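Local coordinates for protein salmonella plasmid virulence: SpvB (Salmonella typhimurium, PDB 6P0X) that forms the N-terminal domain of a secreted virulence toxin that probably ADP-ribosylates arginine on host actin, using NAD(+), and so blocks polymerisation, at residues R248-Q253 with C286-M291; L290-F295 with D303-R308. One frame throughout, in Å; residues are numbered along the deposited sequence.

Contact 1 (R248-Q253 with C286-M291)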
# COMPACT_ATOMS: atom_id res chain seq x y z
N ARG A 248 -3.21 5.94 18.36
CA ARG A 248 -2.60 7.11 18.98
C ARG A 248 -3.59 8.00 19.71
O ARG A 248 -3.17 8.99 20.33
CB ARG A 248 -1.85 7.93 17.93
CG ARG A 248 -0.53 7.30 17.50
CD ARG A 248 -0.10 7.81 16.14
NE ARG A 248 1.06 7.08 15.63
CZ ARG A 248 0.97 6.01 14.84
NH1 ARG A 248 2.08 5.41 14.42
NH2 ARG A 248 -0.21 5.54 14.47
N GLY A 249 -4.89 7.69 19.67
CA GLY A 249 -5.88 8.54 20.30
C GLY A 249 -6.46 9.57 19.35
O GLY A 249 -5.75 10.11 18.50
N VAL A 250 -7.76 9.84 19.48
CA VAL A 250 -8.46 10.75 18.58
C VAL A 250 -8.92 12.01 19.30
O VAL A 250 -9.72 12.78 18.75
CB VAL A 250 -9.65 10.06 17.89
CG1 VAL A 250 -9.16 8.88 17.07
CG2 VAL A 250 -10.68 9.62 18.92
N ASP A 251 -8.43 12.25 20.51
CA ASP A 251 -8.78 13.45 21.25
C ASP A 251 -8.11 14.65 20.60
O ASP A 251 -6.88 14.67 20.47
CB ASP A 251 -8.35 13.31 22.71
CG ASP A 251 -8.90 14.42 23.61
OD1 ASP A 251 -9.25 15.51 23.11
OD2 ASP A 251 -8.96 14.20 24.84
N PRO A 252 -8.86 15.66 20.14
CA PRO A 252 -8.22 16.84 19.54
C PRO A 252 -7.39 17.64 20.53
O PRO A 252 -6.56 18.45 20.10
CB PRO A 252 -9.40 17.65 19.00
CG PRO A 252 -10.56 17.22 19.82
CD PRO A 252 -10.33 15.76 20.12
N GLN A 253 -7.59 17.45 21.83
CA GLN A 253 -6.82 18.19 22.83
C GLN A 253 -5.45 17.56 23.07
O GLN A 253 -4.50 18.27 23.40
CB GLN A 253 -7.59 18.26 24.15
CG GLN A 253 -8.98 18.85 24.04
CD GLN A 253 -9.70 18.90 25.37
OE1 GLN A 253 -9.08 18.90 26.44
NE2 GLN A 253 -11.03 18.93 25.33
N CYS A 286 -9.45 4.38 9.41
CA CYS A 286 -8.41 5.38 9.57
C CYS A 286 -9.00 6.61 10.25
O CYS A 286 -9.90 7.26 9.72
CB CYS A 286 -7.78 5.75 8.23
SG CYS A 286 -6.56 7.08 8.37
N ARG A 287 -8.49 6.92 11.44
CA ARG A 287 -9.00 8.05 12.20
C ARG A 287 -8.23 9.33 11.93
O ARG A 287 -8.79 10.42 12.09
CB ARG A 287 -8.95 7.75 13.70
CG ARG A 287 -9.50 6.39 14.10
CD ARG A 287 -10.92 6.19 13.57
NE ARG A 287 -11.34 4.80 13.70
CZ ARG A 287 -12.30 4.38 14.51
NH1 ARG A 287 -12.97 5.24 15.26
NH2 ARG A 287 -12.62 3.09 14.55
N GLN A 288 -6.96 9.24 11.52
CA GLN A 288 -6.21 10.47 11.31
C GLN A 288 -5.02 10.21 10.40
O GLN A 288 -4.56 9.08 10.24
CB GLN A 288 -5.74 11.06 12.64
CG GLN A 288 -5.04 10.06 13.53
CD GLN A 288 -4.89 10.53 14.96
OE1 GLN A 288 -4.72 11.72 15.23
NE2 GLN A 288 -4.96 9.59 15.90
N VAL A 289 -4.55 11.29 9.78
CA VAL A 289 -3.35 11.29 8.94
C VAL A 289 -2.39 12.33 9.51
O VAL A 289 -2.72 13.52 9.56
CB VAL A 289 -3.68 11.57 7.47
CG1 VAL A 289 -2.43 11.44 6.61
CG2 VAL A 289 -4.76 10.62 6.96
N LEU A 290 -1.21 11.89 9.92
CA LEU A 290 -0.26 12.73 10.63
C LEU A 290 0.99 12.94 9.78
O LEU A 290 1.44 12.02 9.09
CB LEU A 290 0.12 12.11 11.97
CG LEU A 290 -1.03 11.44 12.72
CD1 LEU A 290 -0.50 10.70 13.94
CD2 LEU A 290 -2.09 12.45 13.12
N MET A 291 1.55 14.15 9.84
CA MET A 291 2.79 14.46 9.14
C MET A 291 3.90 14.67 10.17
O MET A 291 3.79 15.54 11.04
CB MET A 291 2.62 15.71 8.27
CG MET A 291 3.78 15.98 7.32
SD MET A 291 3.98 14.72 6.06
CE MET A 291 5.70 14.26 6.30
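G249 and V250, in a loop without regular structure, pass over R287, just before strand 288-293, and Q288, its first residue; the nearest CA atoms, those of V250 and R287, are 6.9 Å apart, too far for backbone pairing. G249 has a positive phi (93°), at which a CB would collide with the preceding carbonyl O. Its own carbonyl O takes a hydrogen bond from Q288 NE2 at 2.8 Å, bent to 147° at the hydrogen, with the donor well above the carbonyl plane. CG of Q288 lies between the backbone N and carbonyl carbon (chi1 50°), and from there the extended chain carries the amide to the loop. The same NE2 also donates to D244 OD1, while OE1 accepts from R308 NE, so both ends of the buried amide are held. On one flank V250 CG1 rests on R287 CB at 3.6 Å; on the other, R248 CD meets L290 CD1 at 3.7 Å. R248 NH2 forms a salt bridge with D244 OD2, and NH1 hydrogen-bonds to F258 O. R287 and Q288 both face D244 as a classic beta bulge. Strand 288-293 pairs with strand 237-244 on one side and 304-314 on the other.

Contact 2 (L290-F295 with D303-R308); sequences LMFHHF and DTLVSR
F292 turns its CG anti to the carbonyl carbon (chi1 -78°) while L305 has CG anti to the backbone N (chi1 173°), and L305 CD1 thereby makes a CH-pi contact over one face of the phenyl ring, 4.2 Å from its centroid and displaced toward the rim. A second CH-pi contact sets V306 CG1 above the centre of the H293 imidazole at 3.8 Å. V306 CG2 also packs on M291 CG (3.6 Å), and L290 CD2 lies alongside the aliphatic R308 CG. The H294 ring meets D303 OD1 at its edge and in plane, through a weak hydrogen bond from ND1, which also bonds to A302 O; H294 NE2 binds T240 OG1. Four backbone hydrogen bonds hold the strands, including V306 N to M291 O at 3.0 Å and a reciprocal pair between H293 and T304. One water connects T304 OG1 with F295 N, and T304 OG1 also hydrogen-bonds to E301 OE2. The register slips by one residue between M291 and F292, where V306 is the extra residue. L290, F292, L305 and R308 share one sheet face; M291, H293, T304 and S307 share the other. This is an antiparallel beta hairpin with a beta bulge, its strands joined through the short helix 296-299.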
# COMPACT_ATOMS: atom_id res chain seq x y z
N LEU A 290 -1.21 11.89 9.92
CA LEU A 290 -0.26 12.73 10.63
C LEU A 290 0.99 12.94 9.78
O LEU A 290 1.44 12.02 9.09
CB LEU A 290 0.12 12.11 11.97
CG LEU A 290 -1.03 11.44 12.72
CD1 LEU A 290 -0.50 10.70 13.94
CD2 LEU A 290 -2.09 12.45 13.12
N MET A 291 1.55 14.15 9.84
CA MET A 291 2.79 14.46 9.14
C MET A 291 3.90 14.67 10.17
O MET A 291 3.79 15.54 11.04
CB MET A 291 2.62 15.71 8.27
CG MET A 291 3.78 15.98 7.32
SD MET A 291 3.98 14.72 6.06
CE MET A 291 5.70 14.26 6.30
N PHE A 292 4.97 13.88 10.07
CA PHE A 292 6.10 13.96 10.98
C PHE A 292 7.37 14.32 10.22
O PHE A 292 7.62 13.80 9.13
CB PHE A 292 6.32 12.64 11.73
CG PHE A 292 5.37 12.40 12.87
CD1 PHE A 292 5.67 12.85 14.14
CD2 PHE A 292 4.18 11.71 12.67
CE1 PHE A 292 4.80 12.63 15.20
CE2 PHE A 292 3.31 11.48 13.72
CZ PHE A 292 3.62 11.94 14.99
N HIS A 293 8.18 15.19 10.82
CA HIS A 293 9.52 15.49 10.35
C HIS A 293 10.54 14.89 11.30
O HIS A 293 10.28 14.73 12.50
CB HIS A 293 9.75 17.00 10.22
CG HIS A 293 8.91 17.66 9.17
ND1 HIS A 293 8.99 19.00 8.89
CD2 HIS A 293 7.98 17.15 8.33
CE1 HIS A 293 8.14 19.30 7.93
NE2 HIS A 293 7.52 18.20 7.56
N HIS A 294 11.73 14.57 10.77
CA HIS A 294 12.78 13.89 11.54
C HIS A 294 14.09 14.66 11.34
O HIS A 294 14.95 14.27 10.55
CB HIS A 294 12.91 12.43 11.11
CG HIS A 294 11.63 11.67 11.16
ND1 HIS A 294 11.13 11.12 12.33
CD2 HIS A 294 10.73 11.36 10.20
CE1 HIS A 294 9.99 10.51 12.08
NE2 HIS A 294 9.72 10.64 10.79
N PHE A 295 14.23 15.75 12.09
CA PHE A 295 15.42 16.59 12.07
C PHE A 295 15.96 16.70 13.49
O PHE A 295 15.86 17.76 14.13
CB PHE A 295 15.12 17.97 11.48
CG PHE A 295 14.77 17.95 10.02
CD1 PHE A 295 13.48 17.67 9.60
CD2 PHE A 295 15.73 18.23 9.06
CE1 PHE A 295 13.16 17.66 8.26
CE2 PHE A 295 15.42 18.22 7.72
CZ PHE A 295 14.13 17.93 7.31
N ASP A 303 11.28 12.94 16.52
CA ASP A 303 10.03 13.01 15.76
C ASP A 303 9.30 14.30 16.09
O ASP A 303 9.09 14.61 17.27
CB ASP A 303 9.14 11.80 16.06
CG ASP A 303 9.93 10.50 16.11
OD1 ASP A 303 10.58 10.16 15.11
OD2 ASP A 303 9.90 9.84 17.17
N THR A 304 8.93 15.06 15.06
CA THR A 304 8.26 16.35 15.22
C THR A 304 6.96 16.34 14.43
O THR A 304 6.98 16.29 13.20
CB THR A 304 9.16 17.50 14.75
OG1 THR A 304 10.34 17.55 15.57
CG2 THR A 304 8.42 18.82 14.86
N LEU A 305 5.84 16.40 15.14
CA LEU A 305 4.54 16.47 14.49
C LEU A 305 4.30 17.89 13.97
O LEU A 305 4.42 18.86 14.73
CB LEU A 305 3.43 16.07 15.46
CG LEU A 305 1.99 16.24 14.98
CD1 LEU A 305 1.73 15.36 13.76
CD2 LEU A 305 1.00 15.93 16.09
N VAL A 306 3.97 18.00 12.69
CA VAL A 306 3.77 19.30 12.07
C VAL A 306 2.32 19.52 11.65
O VAL A 306 1.86 20.67 11.63
CB VAL A 306 4.72 19.51 10.88
CG1 VAL A 306 6.17 19.26 11.31
CG2 VAL A 306 4.35 18.60 9.73
N SER A 307 1.58 18.46 11.34
CA SER A 307 0.20 18.62 10.91
C SER A 307 -0.58 17.36 11.25
O SER A 307 -0.05 16.25 11.18
CB SER A 307 0.12 18.91 9.41
OG SER A 307 -1.16 19.38 9.04
N ARG A 308 -1.85 17.55 11.65
CA ARG A 308 -2.72 16.44 12.05
C ARG A 308 -4.05 16.60 11.34
O ARG A 308 -4.85 17.47 11.69
CB ARG A 308 -2.92 16.43 13.57
CG ARG A 308 -3.95 15.44 14.06
CD ARG A 308 -4.13 15.54 15.57
NE ARG A 308 -4.80 14.36 16.11
CZ ARG A 308 -5.19 14.24 17.38
NH1 ARG A 308 -4.98 15.23 18.24
NH2 ARG A 308 -5.80 13.14 17.78
O HOH W 1 12.56 16.00 14.65

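Following the chain from strand 237-244, the loop at 248-253 comes first and is met again after 32 intervening residues, which include strands 271-273 and 280-282, when 286-291 arrives and closes contact 1. Strand 288-293 then continues directly into contact 2, a much shorter closure of seven residues containing helix 296-299. The two loops follow one another along the chain, overlapping at L290 and M291. R308, at the far end of contact 2, comes back to contact 1 and bridges its two segments: its NH1 donates to D251 O in the loop and also meets Y330 OH. Together the contacts join the 248-253 loop to the neighbouring strands 288-293 and 304-314.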